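Local coordinates for Agap007691-pb (Anopheles gambiae, PDB 5C98), which is of unknown function but, as a member of the serpin family, may inhibit serine-type endopeptidases, at residues 41-45 and 172-176; 56-61 and 304-308; 98-102 and 139-144; 128-132 and 166-170. All coordinates share one frame; numbering follows the deposited sequence.

Interaction 1: residues 41-45 and 172-176; sequences VSPYH and FSGVS
His45 and Ser173 carry the polar half of this buried contact. His45 ND1 and Ser173 OG lie 2.6 Å apart in a nearly straight hydrogen bond (173°), in which either could be the donor. The hydroxyl sits at the ring edge, in the plane of the imidazole. His45 reaches it because its CG swings anti to the backbone N (chi1 -162°), carrying the ring out from the helix start toward the strand. Ser173 OG also bonds to the side-chain amide of Gln323, so one small hydroxyl joins the histidine to the neighbouring strand 320-328.

A second polar feature lies within 41-45. Ser42 is the N-cap of helix 43-51, its OG accepting from His45 N at 3.2 Å. The same hydroxyl bonds to the backbone carbonyl of Leu367, which ties the helix start to strand 366-372.

The apolar half centres on one methyl of Val175. Its CG2 is wedged between the two residues of the helix start, 3.6 Å from Ser42 CB and 3.6 Å from His45 CB, touching the imidazole obliquely.

Placing the N-terminal end of a core helix directly beneath a central strand of the large beta-sheet is typical of the serpin shutter region, where helix B lies behind sheet A. Helix 43-51 and strand 169-177 match that layout.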
loop_
_atom_site.group_PDB
_atom_site.type_symbol
_atom_site.label_atom_id
_atom_site.label_comp_id
_atom_site.label_asym_id
_atom_site.label_seq_id
_atom_site.Cartn_x
_atom_site.Cartn_y
_atom_site.Cartn_z
ATOM N N VAL A 41 1.647 -0.400 3.117
ATOM C CA VAL A 41 1.680 -1.189 1.892
ATOM C C VAL A 41 0.319 -1.121 1.206
ATOM O O VAL A 41 -0.709 -0.853 1.831
ATOM C CB VAL A 41 2.090 -2.663 2.127
ATOM C CG1 VAL A 41 3.565 -2.746 2.520
ATOM C CG2 VAL A 41 1.210 -3.327 3.196
ATOM N N SER A 42 0.296 -1.406 -0.097
ATOM C CA SER A 42 -0.948 -1.534 -0.849
ATOM C C SER A 42 -0.917 -2.857 -1.585
ATOM O O SER A 42 -0.488 -2.931 -2.742
ATOM C CB SER A 42 -1.093 -0.377 -1.828
ATOM O OG SER A 42 -2.235 -0.562 -2.619
ATOM N N PRO A 43 -1.350 -3.924 -0.935
ATOM C CA PRO A 43 -1.452 -5.210 -1.639
ATOM C C PRO A 43 -2.345 -5.126 -2.860
ATOM O O PRO A 43 -2.121 -5.840 -3.842
ATOM C CB PRO A 43 -1.994 -6.144 -0.551
ATOM C CG PRO A 43 -1.466 -5.502 0.751
ATOM C CD PRO A 43 -1.633 -4.059 0.505
ATOM N N TYR A 44 -3.382 -4.304 -2.809
ATOM C CA TYR A 44 -4.259 -4.152 -3.960
ATOM C C TYR A 44 -3.471 -3.669 -5.156
ATOM O O TYR A 44 -3.657 -4.182 -6.268
ATOM C CB TYR A 44 -5.383 -3.171 -3.627
ATOM C CG TYR A 44 -6.509 -3.043 -4.657
ATOM C CD1 TYR A 44 -7.058 -4.169 -5.253
ATOM C CD2 TYR A 44 -7.062 -1.813 -4.941
ATOM C CE1 TYR A 44 -8.117 -4.063 -6.135
ATOM C CE2 TYR A 44 -8.125 -1.700 -5.840
ATOM C CZ TYR A 44 -8.626 -2.824 -6.410
ATOM O OH TYR A 44 -9.687 -2.746 -7.284
ATOM N N HIS A 45 -2.597 -2.661 -4.975
ATOM C CA HIS A 45 -1.823 -2.216 -6.123
ATOM C C HIS A 45 -0.724 -3.209 -6.501
ATOM O O HIS A 45 -0.349 -3.285 -7.677
ATOM C CB HIS A 45 -1.298 -0.821 -5.939
ATOM C CG HIS A 45 -0.897 -0.197 -7.225
ATOM N ND1 HIS A 45 0.393 0.191 -7.498
ATOM C CD2 HIS A 45 -1.629 0.106 -8.313
ATOM C CE1 HIS A 45 0.438 0.698 -8.721
ATOM N NE2 HIS A 45 -0.776 0.647 -9.240
ATOM N N PHE A 172 7.718 -1.322 -10.351
ATOM C CA PHE A 172 7.598 -0.396 -9.238
ATOM C C PHE A 172 6.149 0.015 -9.055
ATOM O O PHE A 172 5.420 0.169 -10.034
ATOM C CB PHE A 172 8.505 0.822 -9.464
ATOM C CG PHE A 172 9.912 0.414 -9.725
ATOM C CD1 PHE A 172 10.803 0.251 -8.672
ATOM C CD2 PHE A 172 10.342 0.119 -10.999
ATOM C CE1 PHE A 172 12.091 -0.184 -8.924
ATOM C CE2 PHE A 172 11.610 -0.330 -11.232
ATOM C CZ PHE A 172 12.487 -0.470 -10.203
ATOM N N SER A 173 5.732 0.155 -7.791
ATOM C CA SER A 173 4.394 0.609 -7.433
ATOM C C SER A 173 4.530 1.728 -6.423
ATOM O O SER A 173 5.200 1.556 -5.401
ATOM C CB SER A 173 3.633 -0.538 -6.773
ATOM O OG SER A 173 2.538 -0.023 -6.018
ATOM N N GLY A 174 3.891 2.853 -6.685
ATOM C CA GLY A 174 3.757 3.912 -5.702
ATOM C C GLY A 174 2.299 4.130 -5.359
ATOM O O GLY A 174 1.507 4.360 -6.278
ATOM N N VAL A 175 1.923 4.117 -4.075
ATOM C CA VAL A 175 0.553 4.412 -3.650
ATOM C C VAL A 175 0.607 5.483 -2.563
ATOM O O VAL A 175 1.107 5.228 -1.462
ATOM C CB VAL A 175 -0.209 3.188 -3.161
ATOM C CG1 VAL A 175 -1.610 3.575 -2.694
ATOM C CG2 VAL A 175 -0.265 2.160 -4.306
ATOM N N SER A 176 0.079 6.653 -2.871
ATOM C CA SER A 176 0.112 7.806 -1.986
ATOM C C SER A 176 -1.297 8.270 -1.720
ATOM O O SER A 176 -2.036 8.594 -2.650
ATOM C CB SER A 176 0.921 8.951 -2.587
ATOM O OG SER A 176 2.242 8.505 -2.786
#

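Interaction 2: residues 56-61 and 304-308; sequences LAGAAV and IDDLH
Asp306 and the turn from Gly58 to Val61 form the densest part of this contact. The carboxylate oxygen OD2 of Asp306 accepts from Val61 N at 3.0 Å, and the donor meets it nearly along the C-O direction. The Val61 side chain packs beside the same group: its CG2 comes within 3.7 Å of Asp306 CB, and the two side chains run alongside each other in opposite senses. Gly58, at the N-cap position of helix 59-69, lies against the carboxylate, its CA 3.4 Å from Asp306 OD1.

The backbones continue the tight side. Gly58 N donates to Asp306 O at 2.9 Å, and His308 N donates to Leu56 O at 2.8 Å, so the pair frames a single beta bridge between Ala57 and Leu307. On the buried side of that bridge Leu307 CD2 touches Ala57 CB at 3.7 Å, and Phe53 and Val301 lie against the same leucine.

Toward solvent the fit is slacker. A water bridges Asp306 OD1 and Ala60 N, donating to the first and accepting from the second. Ile304, an exposed residue, only brushes Ala60, CD1 to CB at 4.1 Å.

The chemistry implies that a carboxylate from a distant loop serves the first turn of a helix whose own N-cap residue has no side chain. The amides and the helix N-terminus would be expected to favour the negative charge on Asp306.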
loop_
_atom_site.group_PDB
_atom_site.type_symbol
_atom_site.label_atom_id
_atom_site.label_comp_id
_atom_site.label_asym_id
_atom_site.label_seq_id
_atom_site.Cartn_x
_atom_site.Cartn_y
_atom_site.Cartn_z
ATOM N N LEU A 56 1.265 -12.281 -20.367
ATOM C CA LEU A 56 2.572 -12.626 -20.911
ATOM C C LEU A 56 3.165 -13.849 -20.250
ATOM O O LEU A 56 4.263 -14.271 -20.604
ATOM C CB LEU A 56 3.532 -11.445 -20.700
ATOM C CG LEU A 56 2.980 -10.119 -21.230
ATOM C CD1 LEU A 56 4.062 -9.082 -21.324
ATOM C CD2 LEU A 56 2.321 -10.291 -22.587
ATOM N N ALA A 57 2.460 -14.428 -19.296
ATOM C CA ALA A 57 3.026 -15.420 -18.407
ATOM C C ALA A 57 2.725 -16.819 -18.905
ATOM O O ALA A 57 1.663 -17.087 -19.468
ATOM C CB ALA A 57 2.434 -15.242 -17.002
ATOM N N GLY A 58 3.666 -17.734 -18.658
ATOM C CA GLY A 58 3.464 -19.132 -18.948
ATOM C C GLY A 58 2.571 -19.784 -17.912
ATOM O O GLY A 58 2.051 -19.147 -16.997
ATOM N N ALA A 59 2.407 -21.095 -18.060
ATOM C CA ALA A 59 1.414 -21.812 -17.272
ATOM C C ALA A 59 1.679 -21.711 -15.778
ATOM O O ALA A 59 0.735 -21.569 -14.988
ATOM C CB ALA A 59 1.423 -23.273 -17.684
ATOM N N ALA A 60 2.946 -21.833 -15.359
ATOM C CA ALA A 60 3.259 -21.833 -13.930
ATOM C C ALA A 60 2.872 -20.516 -13.273
ATOM O O ALA A 60 2.279 -20.506 -12.182
ATOM C CB ALA A 60 4.744 -22.116 -13.694
ATOM N N VAL A 61 3.229 -19.394 -13.892
ATOM C CA VAL A 61 2.921 -18.097 -13.295
ATOM C C VAL A 61 1.445 -17.756 -13.450
ATOM O O VAL A 61 0.850 -17.136 -12.561
ATOM C CB VAL A 61 3.851 -16.993 -13.845
ATOM C CG1 VAL A 61 3.352 -15.577 -13.492
ATOM C CG2 VAL A 61 5.243 -17.202 -13.298
ATOM N N ILE A 304 10.943 -18.405 -11.663
ATOM C CA ILE A 304 10.844 -19.180 -12.889
ATOM C C ILE A 304 10.854 -18.187 -14.038
ATOM O O ILE A 304 10.176 -17.154 -13.979
ATOM C CB ILE A 304 9.539 -20.006 -12.907
ATOM C CG1 ILE A 304 9.542 -21.004 -11.745
ATOM C CG2 ILE A 304 9.368 -20.735 -14.241
ATOM C CD1 ILE A 304 8.191 -21.628 -11.454
ATOM N N ASP A 305 11.603 -18.507 -15.091
ATOM C CA ASP A 305 11.659 -17.638 -16.268
ATOM C C ASP A 305 10.433 -17.920 -17.117
ATOM O O ASP A 305 10.411 -18.839 -17.934
ATOM C CB ASP A 305 12.955 -17.853 -17.035
ATOM C CG ASP A 305 14.167 -17.431 -16.226
ATOM O OD1 ASP A 305 14.251 -16.240 -15.878
ATOM O OD2 ASP A 305 15.025 -18.290 -15.925
ATOM N N ASP A 306 9.385 -17.109 -16.915
ATOM C CA ASP A 306 8.077 -17.429 -17.447
ATOM C C ASP A 306 7.371 -16.284 -18.161
ATOM O O ASP A 306 6.300 -16.521 -18.723
ATOM C CB ASP A 306 7.168 -17.970 -16.324
ATOM C CG ASP A 306 6.207 -19.067 -16.798
ATOM O OD1 ASP A 306 6.566 -19.883 -17.684
ATOM O OD2 ASP A 306 5.071 -19.119 -16.266
ATOM N N LEU A 307 7.940 -15.084 -18.221
ATOM C CA LEU A 307 7.272 -13.939 -18.852
ATOM C C LEU A 307 7.820 -13.659 -20.240
ATOM O O LEU A 307 9.038 -13.532 -20.431
ATOM C CB LEU A 307 7.437 -12.673 -18.017
ATOM C CG LEU A 307 7.007 -12.804 -16.559
ATOM C CD1 LEU A 307 7.164 -11.499 -15.784
ATOM C CD2 LEU A 307 5.576 -13.303 -16.473
ATOM N N HIS A 308 6.914 -13.527 -21.197
ATOM C CA HIS A 308 7.282 -13.230 -22.580
ATOM C C HIS A 308 7.269 -11.723 -22.771
ATOM O O HIS A 308 6.239 -11.118 -23.040
ATOM C CB HIS A 308 6.332 -13.907 -23.551
ATOM C CG HIS A 308 6.704 -13.714 -24.981
ATOM N ND1 HIS A 308 5.784 -13.779 -26.000
ATOM C CD2 HIS A 308 7.897 -13.455 -25.566
ATOM C CE1 HIS A 308 6.389 -13.562 -27.151
ATOM N NE2 HIS A 308 7.673 -13.362 -26.915
HETATM O O HOH W 1 5.292 -22.385 -17.110
#

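Interaction 3: residues 98-102 and 139-144; sequences LSFVL and AVNSFY
Phe100 and Phe143 form an offset stack, their ring centroids 4.7 Å apart and their planes inclined at 29°. Phe100 CD1 sits over one face of the Phe143 ring, offset toward its rim, while Phe143 CB lies over a face of the Phe100 ring in a CH-pi contact. Leu98 CB comes to the edge of the Phe143 ring. In both phenylalanines CG is anti to the backbone N (chi1 -176° for Phe100), which sends each ring out from its own backbone toward the other. The Tyr144 ring has Phe143 CD2 centred over one face and Leu98 O at its edge.

This is the serpin pattern in which helix F, here helix 133-146, lies across the front of sheet A; strand 95-104 runs beneath it, nearly antiparallel, with the axes of the short segments 9.7 Å apart at closest approach.

Tyr144 OH donates to Leu98 O at 2.9 Å, arriving from above the carbonyl plane. That oxygen also receives the backbone N of Gly174 from the adjacent strand, and the tyrosine ring stacks with Phe154. Farther along, Val140 CG2 fills the corner between Phe100 CE2 and Leu102 CD1, 3.7 Å from the latter, and Ala139 CB approaches Leu102 CD2.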
loop_
_atom_site.group_PDB
_atom_site.type_symbol
_atom_site.label_atom_id
_atom_site.label_comp_id
_atom_site.label_asym_id
_atom_site.label_seq_id
_atom_site.Cartn_x
_atom_site.Cartn_y
_atom_site.Cartn_z
ATOM N N LEU A 98 0.428 4.438 -9.018
ATOM C CA LEU A 98 1.161 4.543 -10.271
ATOM C C LEU A 98 2.183 3.431 -10.357
ATOM O O LEU A 98 2.996 3.271 -9.437
ATOM C CB LEU A 98 1.881 5.889 -10.368
ATOM C CG LEU A 98 0.990 7.134 -10.459
ATOM C CD1 LEU A 98 1.774 8.401 -10.058
ATOM C CD2 LEU A 98 0.413 7.248 -11.859
ATOM N N SER A 99 2.152 2.675 -11.438
ATOM C CA SER A 99 3.171 1.679 -11.720
ATOM C C SER A 99 4.169 2.195 -12.746
ATOM O O SER A 99 3.871 3.057 -13.577
ATOM C CB SER A 99 2.566 0.379 -12.224
ATOM O OG SER A 99 1.816 0.588 -13.406
ATOM N N PHE A 100 5.362 1.608 -12.703
ATOM C CA PHE A 100 6.453 2.020 -13.572
ATOM C C PHE A 100 7.283 0.776 -13.822
ATOM O O PHE A 100 7.490 -0.039 -12.907
ATOM C CB PHE A 100 7.261 3.100 -12.857
ATOM C CG PHE A 100 8.361 3.692 -13.662
ATOM C CD1 PHE A 100 8.072 4.635 -14.626
ATOM C CD2 PHE A 100 9.684 3.318 -13.464
ATOM C CE1 PHE A 100 9.080 5.209 -15.407
ATOM C CE2 PHE A 100 10.698 3.894 -14.227
ATOM C CZ PHE A 100 10.401 4.820 -15.213
ATOM N N VAL A 101 7.736 0.618 -15.049
ATOM C CA VAL A 101 8.454 -0.575 -15.459
ATOM C C VAL A 101 9.777 -0.157 -16.070
ATOM O O VAL A 101 9.812 0.726 -16.941
ATOM C CB VAL A 101 7.639 -1.387 -16.478
ATOM C CG1 VAL A 101 8.339 -2.662 -16.862
ATOM C CG2 VAL A 101 6.240 -1.672 -15.958
ATOM N N LEU A 102 10.861 -0.800 -15.630
ATOM C CA LEU A 102 12.145 -0.700 -16.310
ATOM C C LEU A 102 12.384 -1.952 -17.138
ATOM O O LEU A 102 12.149 -3.067 -16.681
ATOM C CB LEU A 102 13.309 -0.571 -15.327
ATOM C CG LEU A 102 13.381 0.678 -14.461
ATOM C CD1 LEU A 102 14.530 0.544 -13.481
ATOM C CD2 LEU A 102 13.569 1.895 -15.352
ATOM N N ALA A 139 15.772 7.087 -13.430
ATOM C CA ALA A 139 14.529 7.004 -14.188
ATOM C C ALA A 139 13.347 6.796 -13.260
ATOM O O ALA A 139 12.299 7.437 -13.416
ATOM C CB ALA A 139 14.626 5.874 -15.218
ATOM N N VAL A 140 13.493 5.909 -12.276
ATOM C CA VAL A 140 12.407 5.647 -11.341
ATOM C C VAL A 140 12.138 6.875 -10.483
ATOM O O VAL A 140 10.993 7.331 -10.344
ATOM C CB VAL A 140 12.745 4.432 -10.456
ATOM C CG1 VAL A 140 11.597 4.161 -9.458
ATOM C CG2 VAL A 140 13.016 3.201 -11.332
ATOM N N ASN A 141 13.184 7.413 -9.875
ATOM C CA ASN A 141 12.995 8.514 -8.933
ATOM C C ASN A 141 12.428 9.746 -9.626
ATOM O O ASN A 141 11.566 10.429 -9.056
ATOM C CB ASN A 141 14.298 8.837 -8.218
ATOM C CG ASN A 141 14.696 7.757 -7.243
ATOM O OD1 ASN A 141 13.836 7.078 -6.676
ATOM N ND2 ASN A 141 15.997 7.563 -7.068
ATOM N N SER A 142 12.884 10.038 -10.857
ATOM C CA SER A 142 12.366 11.203 -11.564
ATOM C C SER A 142 10.903 11.015 -11.952
ATOM O O SER A 142 10.122 11.975 -11.885
ATOM C CB SER A 142 13.247 11.552 -12.769
ATOM O OG SER A 142 13.209 10.561 -13.773
ATOM N N PHE A 143 10.502 9.797 -12.323
ATOM C CA PHE A 143 9.098 9.553 -12.645
ATOM C C PHE A 143 8.207 9.868 -11.454
ATOM O O PHE A 143 7.206 10.585 -11.591
ATOM C CB PHE A 143 8.880 8.115 -13.096
ATOM C CG PHE A 143 7.441 7.761 -13.303
ATOM C CD1 PHE A 143 6.808 8.087 -14.492
ATOM C CD2 PHE A 143 6.726 7.091 -12.331
ATOM C CE1 PHE A 143 5.498 7.761 -14.694
ATOM C CE2 PHE A 143 5.409 6.771 -12.537
ATOM C CZ PHE A 143 4.794 7.117 -13.715
ATOM N N TYR A 144 8.549 9.338 -10.272
ATOM C CA TYR A 144 7.691 9.553 -9.112
ATOM C C TYR A 144 7.777 10.986 -8.615
ATOM O O TYR A 144 6.790 11.499 -8.079
ATOM C CB TYR A 144 7.997 8.504 -8.036
ATOM C CG TYR A 144 7.432 7.149 -8.439
ATOM C CD1 TYR A 144 6.069 6.878 -8.309
ATOM C CD2 TYR A 144 8.239 6.148 -8.963
ATOM C CE1 TYR A 144 5.541 5.672 -8.677
ATOM C CE2 TYR A 144 7.706 4.934 -9.343
ATOM C CZ TYR A 144 6.358 4.692 -9.204
ATOM O OH TYR A 144 5.865 3.451 -9.583
#

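Interaction 4: residues 128-132 and 166-170; sequences VDLTD and CHKLM
Asp129 OD1 is gripped twice by Thr131, the residue that meets Cys166 across the contact. Thr131 OG1 donates to it at 2.6 Å from the syn side of the carboxylate, and Thr131 N adds a weak bond. The threonine hydroxyl lies between its own backbone N and carbonyl carbon (chi1 81°), which turns it back to the aspartate and leaves CG2 facing Cys166. Asp132 N closes the type I beta turn on Asp129 O.

On the other side of Thr131 from the aspartate, Cys166 SG rests against Thr131 CB at 3.8 Å and against the neighbouring CA. Leu130, the buried residue of the turn, does most of the packing. Its CB presses to 3.2 Å from His167 O, its CD1 lies 3.5 Å from Lys168 C, and its CD2 reaches Met170 SD at 4.1 Å.

The turn joins strand 124-128 to helix 133-146, which corresponds to the serpin link from strand 1A into helix F, and it abuts the chain just as that chain enters strand 169-177, the counterpart of strand 3A. Asp132 N-caps the helix.

Leu130 also lies on Leu102 and Ser136, between the sheet and the helix, and its backbone N bonds to the carboxylate of Glu104. Met170 is extended through chi2 (-166°), which carries its SD out to the leucine methyl. Asn319 OD1 accepts from Lys168 N and Leu169 N where the strand begins.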
loop_
_atom_site.group_PDB
_atom_site.type_symbol
_atom_site.label_atom_id
_atom_site.label_comp_id
_atom_site.label_asym_id
_atom_site.label_seq_id
_atom_site.Cartn_x
_atom_site.Cartn_y
_atom_site.Cartn_z
ATOM N N VAL A 128 16.111 1.371 -20.072
ATOM C CA VAL A 128 17.302 1.942 -19.459
ATOM C C VAL A 128 18.433 0.930 -19.563
ATOM O O VAL A 128 18.231 -0.248 -19.878
ATOM C CB VAL A 128 17.082 2.323 -17.980
ATOM C CG1 VAL A 128 16.015 3.403 -17.836
ATOM C CG2 VAL A 128 16.765 1.084 -17.147
ATOM N N ASP A 129 19.630 1.405 -19.259
ATOM C CA ASP A 129 20.781 0.523 -19.134
ATOM C C ASP A 129 20.737 -0.076 -17.736
ATOM O O ASP A 129 21.254 0.512 -16.788
ATOM C CB ASP A 129 22.053 1.327 -19.356
ATOM C CG ASP A 129 23.300 0.514 -19.147
ATOM O OD1 ASP A 129 23.186 -0.729 -18.988
ATOM O OD2 ASP A 129 24.394 1.113 -19.177
ATOM N N LEU A 130 20.166 -1.275 -17.618
ATOM C CA LEU A 130 20.038 -1.957 -16.330
ATOM C C LEU A 130 21.366 -2.532 -15.829
ATOM O O LEU A 130 21.436 -2.984 -14.681
ATOM C CB LEU A 130 18.944 -3.034 -16.394
ATOM C CG LEU A 130 17.513 -2.586 -16.042
ATOM C CD1 LEU A 130 16.479 -3.691 -16.251
ATOM C CD2 LEU A 130 17.434 -2.106 -14.600
ATOM N N THR A 131 22.428 -2.508 -16.637
ATOM C CA THR A 131 23.760 -2.786 -16.118
ATOM C C THR A 131 24.331 -1.618 -15.318
ATOM O O THR A 131 25.392 -1.774 -14.695
ATOM C CB THR A 131 24.741 -3.145 -17.242
ATOM O OG1 THR A 131 25.220 -1.951 -17.869
ATOM C CG2 THR A 131 24.104 -4.058 -18.276
ATOM N N ASP A 132 23.657 -0.465 -15.305
ATOM C CA ASP A 132 24.153 0.756 -14.668
ATOM C C ASP A 132 23.117 1.249 -13.663
ATOM O O ASP A 132 22.062 1.761 -14.050
ATOM C CB ASP A 132 24.439 1.827 -15.720
ATOM C CG ASP A 132 25.236 2.995 -15.160
ATOM O OD1 ASP A 132 25.420 3.071 -13.923
ATOM O OD2 ASP A 132 25.661 3.853 -15.956
ATOM N N CYS A 166 22.998 -9.076 -15.760
ATOM C CA CYS A 166 22.232 -8.033 -15.103
ATOM C C CYS A 166 20.727 -8.219 -15.319
ATOM O O CYS A 166 20.271 -8.964 -16.193
ATOM C CB CYS A 166 22.673 -6.666 -15.602
ATOM S SG CYS A 166 24.397 -6.324 -15.154
ATOM N N HIS A 167 19.961 -7.519 -14.490
ATOM C CA HIS A 167 18.508 -7.588 -14.562
ATOM C C HIS A 167 18.004 -7.119 -15.920
ATOM O O HIS A 167 18.604 -6.257 -16.563
ATOM C CB HIS A 167 17.914 -6.671 -13.504
ATOM C CG HIS A 167 18.138 -7.141 -12.108
ATOM N ND1 HIS A 167 18.532 -8.425 -11.804
ATOM C CD2 HIS A 167 17.982 -6.500 -10.924
ATOM C CE1 HIS A 167 18.622 -8.553 -10.488
ATOM N NE2 HIS A 167 18.303 -7.398 -9.934
ATOM N N LYS A 168 16.874 -7.706 -16.355
ATOM C CA LYS A 168 16.212 -7.318 -17.598
ATOM C C LYS A 168 14.891 -6.598 -17.400
ATOM O O LYS A 168 14.468 -5.885 -18.311
ATOM C CB LYS A 168 15.934 -8.551 -18.469
ATOM C CG LYS A 168 17.182 -9.334 -18.876
ATOM C CD LYS A 168 16.792 -10.533 -19.739
ATOM C CE LYS A 168 17.806 -11.650 -19.659
ATOM N NZ LYS A 168 19.096 -11.262 -20.265
ATOM N N LEU A 169 14.234 -6.765 -16.242
ATOM C CA LEU A 169 12.839 -6.365 -16.078
ATOM C C LEU A 169 12.580 -6.089 -14.610
ATOM O O LEU A 169 12.769 -6.980 -13.776
ATOM C CB LEU A 169 11.922 -7.494 -16.529
ATOM C CG LEU A 169 10.430 -7.256 -16.392
ATOM C CD1 LEU A 169 9.944 -6.190 -17.385
ATOM C CD2 LEU A 169 9.662 -8.563 -16.646
ATOM N N MET A 170 12.094 -4.886 -14.289
ATOM C CA MET A 170 11.784 -4.533 -12.913
ATOM C C MET A 170 10.513 -3.711 -12.859
ATOM O O MET A 170 10.200 -2.963 -13.790
ATOM C CB MET A 170 12.890 -3.697 -12.287
ATOM C CG MET A 170 14.250 -4.384 -12.353
ATOM S SD MET A 170 15.471 -3.611 -11.275
ATOM C CE MET A 170 14.926 -4.226 -9.701
#

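In the fold
Strand 169-177 ties three of the four contacts together. Interactions 1 and 4 use successive parts of it, with centres about 22 Å apart, and interaction 3 uses its antiparallel neighbour, strand 95-104, joined to it by backbone hydrogen bonds from Phe172, Gly174 and Leu102. Interaction 1 brings helix 43-51 to this sheet, whereas interaction 3 lays helix 133-146 against it. Interaction 2, about 23 Å from the centres of interactions 1 and 3, touches interaction 4 through Leu307 and Leu169. Along the chain, interactions 3 and 4 both fall between the segments of interaction 1, and interactions 3 and 4 alternate with each other. Helices far apart in sequence thus pack on serpin sheet A.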